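Local structure of SusD superfamily protein (Bacteroides thetaiotaomicron, 3MCX) at residues A[31-45]-A[128-140]. The protein is of uncharacterised function but, as a zinc-binding SusD family member at the outer membrane, probably helps capture glycans for uptake. Sequence-based numbering, arbitrary orientation. Where two conformers were deposited one is given.
Sequences IYRLASGHSYYGDNY and MRGLSLFNLTRLF
Met-128, a selenomethionine, meets the end of helix 21-36: its CG slides past Ile-31 CG2, while its bent chain brings SE to 4.1 Å from Ala-35 CB. One turn on, Tyr-41 OH rests against the forked end of Leu-131, 3.4 Å from CD1. Ser-132 OG takes a hydrogen bond from Tyr-40 OH (2.8 Å) and passes its own to Met-128 O. Asn-135 then spends both N-H groups on tyrosines: ND2 donates to Tyr-40 OH at 3.1 Å and, nearly straight at 164°, to Tyr-41 OH at 2.9 Å. Both oxygens lie close to the amide plane, and both rings stand almost perpendicular to it; a water joining Tyr-41 OH to Asn-135 OD1 helps fix the amide's rotation. A phenylalanine in place of Tyr-40 would probably leave one buried N-H of Asn-135 without its acceptor and Ser-132 OG without its donor. Tyr-45 lies against Asn-135 CB; its OH passes Leu-136 CD2 at 3.7 Å to bond Pro-87 O, and its CE2 reaches Leu-139 CD2 at 3.6 Å. The end of helix 21-36, the loop 37-43 and the start of helix 44-51 thus pack on helix 115-140 within the alpha-helical, TPR-like scaffold characteristic of SusD proteins.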
loop_
_atom_site.group_PDB
_atom_site.type_symbol
_atom_site.label_atom_id
_atom_site.label_comp_id
_atom_site.label_asym_id
_atom_site.label_seq_id
_atom_site.Cartn_x
_atom_site.Cartn_y
_atom_site.Cartn_z
ATOM N N ILE A 31 -9.868 1.605 15.879
ATOM C CA ILE A 31 -9.133 2.297 14.841
ATOM C C ILE A 31 -8.512 1.294 13.843
ATOM O O ILE A 31 -8.640 1.446 12.632
ATOM C CB ILE A 31 -8.033 3.197 15.489
ATOM C CG1 ILE A 31 -8.726 4.349 16.207
ATOM C CG2 ILE A 31 -6.988 3.700 14.470
ATOM C CD1 ILE A 31 -7.825 5.146 17.127
ATOM N N TYR A 32 -7.858 0.252 14.364
ATOM C CA TYR A 32 -7.311 -0.778 13.492
ATOM C C TYR A 32 -8.409 -1.460 12.672
ATOM O O TYR A 32 -8.218 -1.698 11.480
ATOM C CB TYR A 32 -6.609 -1.829 14.327
ATOM C CG TYR A 32 -5.250 -1.403 14.878
ATOM C CD1 TYR A 32 -4.214 -1.108 14.031
ATOM C CD2 TYR A 32 -5.000 -1.425 16.237
ATOM C CE1 TYR A 32 -2.925 -0.777 14.537
ATOM C CE2 TYR A 32 -3.739 -1.111 16.745
ATOM C CZ TYR A 32 -2.713 -0.803 15.876
ATOM O OH TYR A 32 -1.437 -0.535 16.332
ATOM N N ARG A 33 -9.556 -1.725 13.288
ATOM C CA ARG A 33 -10.683 -2.372 12.611
ATOM C C ARG A 33 -11.196 -1.481 11.484
ATOM O O ARG A 33 -11.440 -1.940 10.384
ATOM C CB ARG A 33 -11.803 -2.715 13.576
ATOM C CG ARG A 33 -12.858 -3.629 12.970
ATOM N N LEU A 34 -11.334 -0.179 11.743
ATOM C CA LEU A 34 -11.770 0.757 10.714
ATOM C C LEU A 34 -10.775 0.795 9.555
ATOM O O LEU A 34 -11.151 0.801 8.374
ATOM C CB LEU A 34 -11.938 2.163 11.329
ATOM C CG LEU A 34 -12.608 3.224 10.469
ATOM C CD1 LEU A 34 -14.006 2.784 9.990
ATOM C CD2 LEU A 34 -12.778 4.463 11.370
ATOM N N ALA A 35 -9.481 0.782 9.863
ATOM C CA ALA A 35 -8.442 0.780 8.847
ATOM C C ALA A 35 -8.502 -0.469 7.979
ATOM O O ALA A 35 -8.168 -0.416 6.801
ATOM C CB ALA A 35 -7.028 0.978 9.457
ATOM N N SER A 36 -8.947 -1.584 8.549
ATOM C CA SER A 36 -9.031 -2.826 7.799
ATOM C C SER A 36 -10.299 -2.908 6.958
ATOM O O SER A 36 -10.444 -3.811 6.123
ATOM C CB SER A 36 -8.990 -4.021 8.756
ATOM O OG SER A 36 -10.219 -4.190 9.382
ATOM N N GLY A 37 -11.204 -1.949 7.146
ATOM C CA GLY A 37 -12.493 -1.981 6.542
ATOM C C GLY A 37 -12.590 -1.475 5.108
ATOM O O GLY A 37 -11.631 -1.005 4.479
ATOM N N HIS A 38 -13.784 -1.631 4.572
ATOM C CA HIS A 38 -14.119 -1.118 3.280
ATOM C C HIS A 38 -13.794 0.373 3.194
ATOM O O HIS A 38 -14.064 1.126 4.131
ATOM C CB HIS A 38 -15.586 -1.453 3.006
ATOM C CG HIS A 38 -16.138 -0.901 1.729
ATOM N ND1 HIS A 38 -15.525 -1.094 0.503
ATOM C CD2 HIS A 38 -17.287 -0.231 1.486
ATOM C CE1 HIS A 38 -16.263 -0.515 -0.435
ATOM N NE2 HIS A 38 -17.328 0.023 0.136
ATOM N N SER A 39 -13.195 0.740 2.060
ATOM C CA SER A 39 -12.851 2.107 1.683
ATOM C C SER A 39 -11.533 2.557 2.270
ATOM O O SER A 39 -11.057 3.631 1.908
ATOM C CB SER A 39 -13.968 3.123 1.975
ATOM O OG SER A 39 -15.246 2.679 1.517
ATOM N N TYR A 40 -10.935 1.760 3.150
ATOM C CA TYR A 40 -9.567 2.000 3.567
ATOM C C TYR A 40 -8.680 0.836 3.053
ATOM O O TYR A 40 -8.622 0.630 1.861
ATOM C CB TYR A 40 -9.467 2.253 5.073
ATOM C CG TYR A 40 -8.193 2.990 5.541
ATOM C CD1 TYR A 40 -7.029 3.017 4.769
ATOM C CD2 TYR A 40 -8.171 3.655 6.767
ATOM C CE1 TYR A 40 -5.896 3.657 5.195
ATOM C CE2 TYR A 40 -7.005 4.300 7.203
ATOM C CZ TYR A 40 -5.889 4.280 6.400
ATOM O OH TYR A 40 -4.738 4.911 6.835
ATOM N N TYR A 41 -8.044 0.069 3.938
ATOM C CA TYR A 41 -7.135 -0.970 3.459
ATOM C C TYR A 41 -7.866 -2.242 2.988
ATOM O O TYR A 41 -7.245 -3.090 2.341
ATOM C CB TYR A 41 -6.127 -1.324 4.534
ATOM C CG TYR A 41 -4.941 -0.422 4.661
ATOM C CD1 TYR A 41 -4.015 -0.320 3.652
ATOM C CD2 TYR A 41 -4.736 0.306 5.814
ATOM C CE1 TYR A 41 -2.870 0.469 3.784
ATOM C CE2 TYR A 41 -3.598 1.102 5.951
ATOM C CZ TYR A 41 -2.676 1.195 4.945
ATOM O OH TYR A 41 -1.538 1.976 5.103
ATOM N N GLY A 42 -9.153 -2.389 3.275
ATOM C CA GLY A 42 -9.920 -3.504 2.724
ATOM C C GLY A 42 -9.834 -3.603 1.212
ATOM O O GLY A 42 -9.894 -4.701 0.650
ATOM N N ASP A 43 -9.774 -2.450 0.541
ATOM C CA ASP A 43 -9.945 -2.391 -0.925
ATOM C C ASP A 43 -9.250 -1.196 -1.552
ATOM O O ASP A 43 -8.171 -1.384 -2.125
ATOM C CB ASP A 43 -11.422 -2.563 -1.322
ATOM C CG ASP A 43 -12.355 -1.919 -0.323
ATOM O OD1 ASP A 43 -12.089 -0.772 0.040
ATOM O OD2 ASP A 43 -13.365 -2.550 0.059
ATOM N N ASN A 44 -9.818 0.005 -1.472
ATOM C CA ASN A 44 -9.291 1.101 -2.278
ATOM C C ASN A 44 -7.796 1.371 -2.065
ATOM O O ASN A 44 -7.061 1.493 -3.054
ATOM C CB ASN A 44 -10.106 2.366 -2.060
ATOM C CG ASN A 44 -11.524 2.191 -2.517
ATOM O OD1 ASN A 44 -12.321 1.524 -1.852
ATOM N ND2 ASN A 44 -11.877 2.818 -3.670
ATOM N N TYR A 45 -7.335 1.420 -0.816
ATOM C CA TYR A 45 -5.918 1.721 -0.561
ATOM C C TYR A 45 -5.004 0.490 -0.756
ATOM O O TYR A 45 -3.768 0.606 -0.693
ATOM C CB TYR A 45 -5.718 2.358 0.802
ATOM C CG TYR A 45 -6.273 3.768 0.902
ATOM C CD1 TYR A 45 -7.613 3.999 1.165
ATOM C CD2 TYR A 45 -5.444 4.861 0.736
ATOM C CE1 TYR A 45 -8.111 5.288 1.276
ATOM C CE2 TYR A 45 -5.949 6.160 0.851
ATOM C CZ TYR A 45 -7.264 6.352 1.125
ATOM O OH TYR A 45 -7.763 7.629 1.253
HETATM N N MSE A 128 -0.668 5.274 13.363
HETATM C CA MSE A 128 -1.851 5.221 12.514
HETATM C C MSE A 128 -2.241 6.602 11.988
HETATM O O MSE A 128 -2.686 6.728 10.856
HETATM C CB MSE A 128 -3.010 4.575 13.255
HETATM C CG MSE A 128 -4.238 4.366 12.411
HETATM SE SE MSE A 128 -3.982 3.308 10.793
HETATM C CE MSE A 128 -2.541 2.127 11.389
ATOM N N ARG A 129 -2.105 7.637 12.796
ATOM C CA ARG A 129 -2.394 9.004 12.309
ATOM C C ARG A 129 -1.443 9.398 11.172
ATOM O O ARG A 129 -1.850 9.956 10.160
ATOM C CB ARG A 129 -2.288 10.027 13.432
ATOM C CG ARG A 129 -2.943 11.367 13.096
ATOM C CD ARG A 129 -2.945 12.333 14.232
ATOM N NE ARG A 129 -1.622 12.821 14.593
ATOM C CZ ARG A 129 -1.380 13.582 15.645
ATOM N NH1 ARG A 129 -2.365 13.928 16.439
ATOM N NH2 ARG A 129 -0.142 14.021 15.910
ATOM N N GLY A 130 -0.171 9.123 11.361
ATOM C CA GLY A 130 0.820 9.426 10.337
ATOM C C GLY A 130 0.633 8.628 9.074
ATOM O O GLY A 130 0.658 9.168 7.946
ATOM N N LEU A 131 0.375 7.325 9.243
ATOM C CA LEU A 131 0.126 6.460 8.086
ATOM C C LEU A 131 -1.109 6.926 7.300
ATOM O O LEU A 131 -1.096 6.963 6.066
ATOM C CB LEU A 131 -0.068 5.036 8.575
ATOM C CG LEU A 131 -0.301 3.957 7.536
ATOM C CD1 LEU A 131 0.797 3.979 6.477
ATOM C CD2 LEU A 131 -0.376 2.574 8.264
ATOM N N SER A 132 -2.147 7.319 8.038
ATOM C CA SER A 132 -3.377 7.774 7.413
ATOM C C SER A 132 -3.140 9.057 6.596
ATOM O O SER A 132 -3.584 9.163 5.465
ATOM C CB SER A 132 -4.463 7.900 8.455
ATOM O OG SER A 132 -4.802 6.622 9.015
ATOM N N LEU A 133 -2.436 10.033 7.181
ATOM C CA LEU A 133 -2.168 11.280 6.467
ATOM C C LEU A 133 -1.309 10.964 5.232
ATOM O O LEU A 133 -1.542 11.535 4.156
ATOM C CB LEU A 133 -1.485 12.275 7.381
ATOM C CG LEU A 133 -1.083 13.605 6.716
ATOM C CD1 LEU A 133 -2.243 14.320 6.027
ATOM C CD2 LEU A 133 -0.373 14.545 7.731
ATOM N N PHE A 134 -0.324 10.070 5.351
ATOM C CA PHE A 134 0.505 9.654 4.218
ATOM C C PHE A 134 -0.357 9.093 3.084
ATOM O O PHE A 134 -0.190 9.449 1.919
ATOM C CB PHE A 134 1.533 8.617 4.701
ATOM C CG PHE A 134 2.422 8.047 3.631
ATOM C CD1 PHE A 134 3.290 8.844 2.929
ATOM C CD2 PHE A 134 2.424 6.693 3.368
ATOM C CE1 PHE A 134 4.149 8.300 1.991
ATOM C CE2 PHE A 134 3.270 6.152 2.410
ATOM C CZ PHE A 134 4.135 6.945 1.745
ATOM N N ASN A 135 -1.274 8.189 3.435
ATOM C CA ASN A 135 -2.175 7.587 2.451
ATOM C C ASN A 135 -3.005 8.617 1.716
ATOM O O ASN A 135 -3.140 8.566 0.488
ATOM C CB ASN A 135 -3.049 6.541 3.137
ATOM C CG ASN A 135 -2.257 5.283 3.512
ATOM O OD1 ASN A 135 -1.350 4.866 2.777
ATOM N ND2 ASN A 135 -2.614 4.660 4.641
ATOM N N LEU A 136 -3.578 9.582 2.447
ATOM C CA LEU A 136 -4.330 10.646 1.786
ATOM C C LEU A 136 -3.443 11.493 0.854
ATOM O O LEU A 136 -3.844 11.864 -0.232
ATOM C CB LEU A 136 -4.999 11.556 2.808
ATOM C CG LEU A 136 -6.211 10.940 3.514
ATOM C CD1 LEU A 136 -6.449 11.643 4.832
ATOM C CD2 LEU A 136 -7.436 11.007 2.609
ATOM N N THR A 137 -2.251 11.823 1.337
ATOM C CA THR A 137 -1.376 12.720 0.638
ATOM C C THR A 137 -0.938 12.092 -0.691
ATOM O O THR A 137 -0.813 12.783 -1.702
ATOM C CB THR A 137 -0.165 13.126 1.513
ATOM O OG1 THR A 137 -0.638 13.740 2.712
ATOM C CG2 THR A 137 0.759 14.077 0.767
ATOM N N ARG A 138 -0.670 10.798 -0.687
ATOM C CA ARG A 138 -0.148 10.169 -1.879
ATOM C C ARG A 138 -1.254 9.896 -2.901
ATOM O O ARG A 138 -0.932 9.824 -4.079
ATOM C CB ARG A 138 0.671 8.920 -1.508
ATOM C CG ARG A 138 -0.121 7.791 -1.038
ATOM C CD ARG A 138 0.725 6.786 -0.215
ATOM N NE ARG A 138 2.002 6.352 -0.753
ATOM C CZ ARG A 138 2.495 5.089 -0.699
ATOM N NH1 ARG A 138 1.776 4.075 -0.237
ATOM N NH2 ARG A 138 3.719 4.845 -1.082
ATOM N N LEU A 139 -2.530 9.832 -2.484
ATOM C CA LEU A 139 -3.645 9.715 -3.437
ATOM C C LEU A 139 -4.034 11.060 -4.009
ATOM O O LEU A 139 -4.301 11.159 -5.210
ATOM C CB LEU A 139 -4.887 9.100 -2.768
ATOM C CG LEU A 139 -5.054 7.609 -3.043
ATOM C CD1 LEU A 139 -3.916 6.748 -2.440
ATOM C CD2 LEU A 139 -6.450 7.151 -2.568
ATOM N N PHE A 140 -4.113 12.091 -3.162
ATOM C CA PHE A 140 -4.756 13.336 -3.526
ATOM C C PHE A 140 -3.783 14.481 -3.824
ATOM O O PHE A 140 -4.206 15.610 -4.107
ATOM C CB PHE A 140 -5.760 13.724 -2.417
ATOM C CG PHE A 140 -6.928 12.763 -2.331
ATOM C CD1 PHE A 140 -7.979 12.892 -3.214
ATOM C CD2 PHE A 140 -6.937 11.720 -1.409
ATOM C CE1 PHE A 140 -9.071 12.002 -3.187
ATOM C CE2 PHE A 140 -8.018 10.813 -1.368
ATOM C CZ PHE A 140 -9.067 10.969 -2.276
HETATM O O HOH W 1 0.022 2.391 2.973
#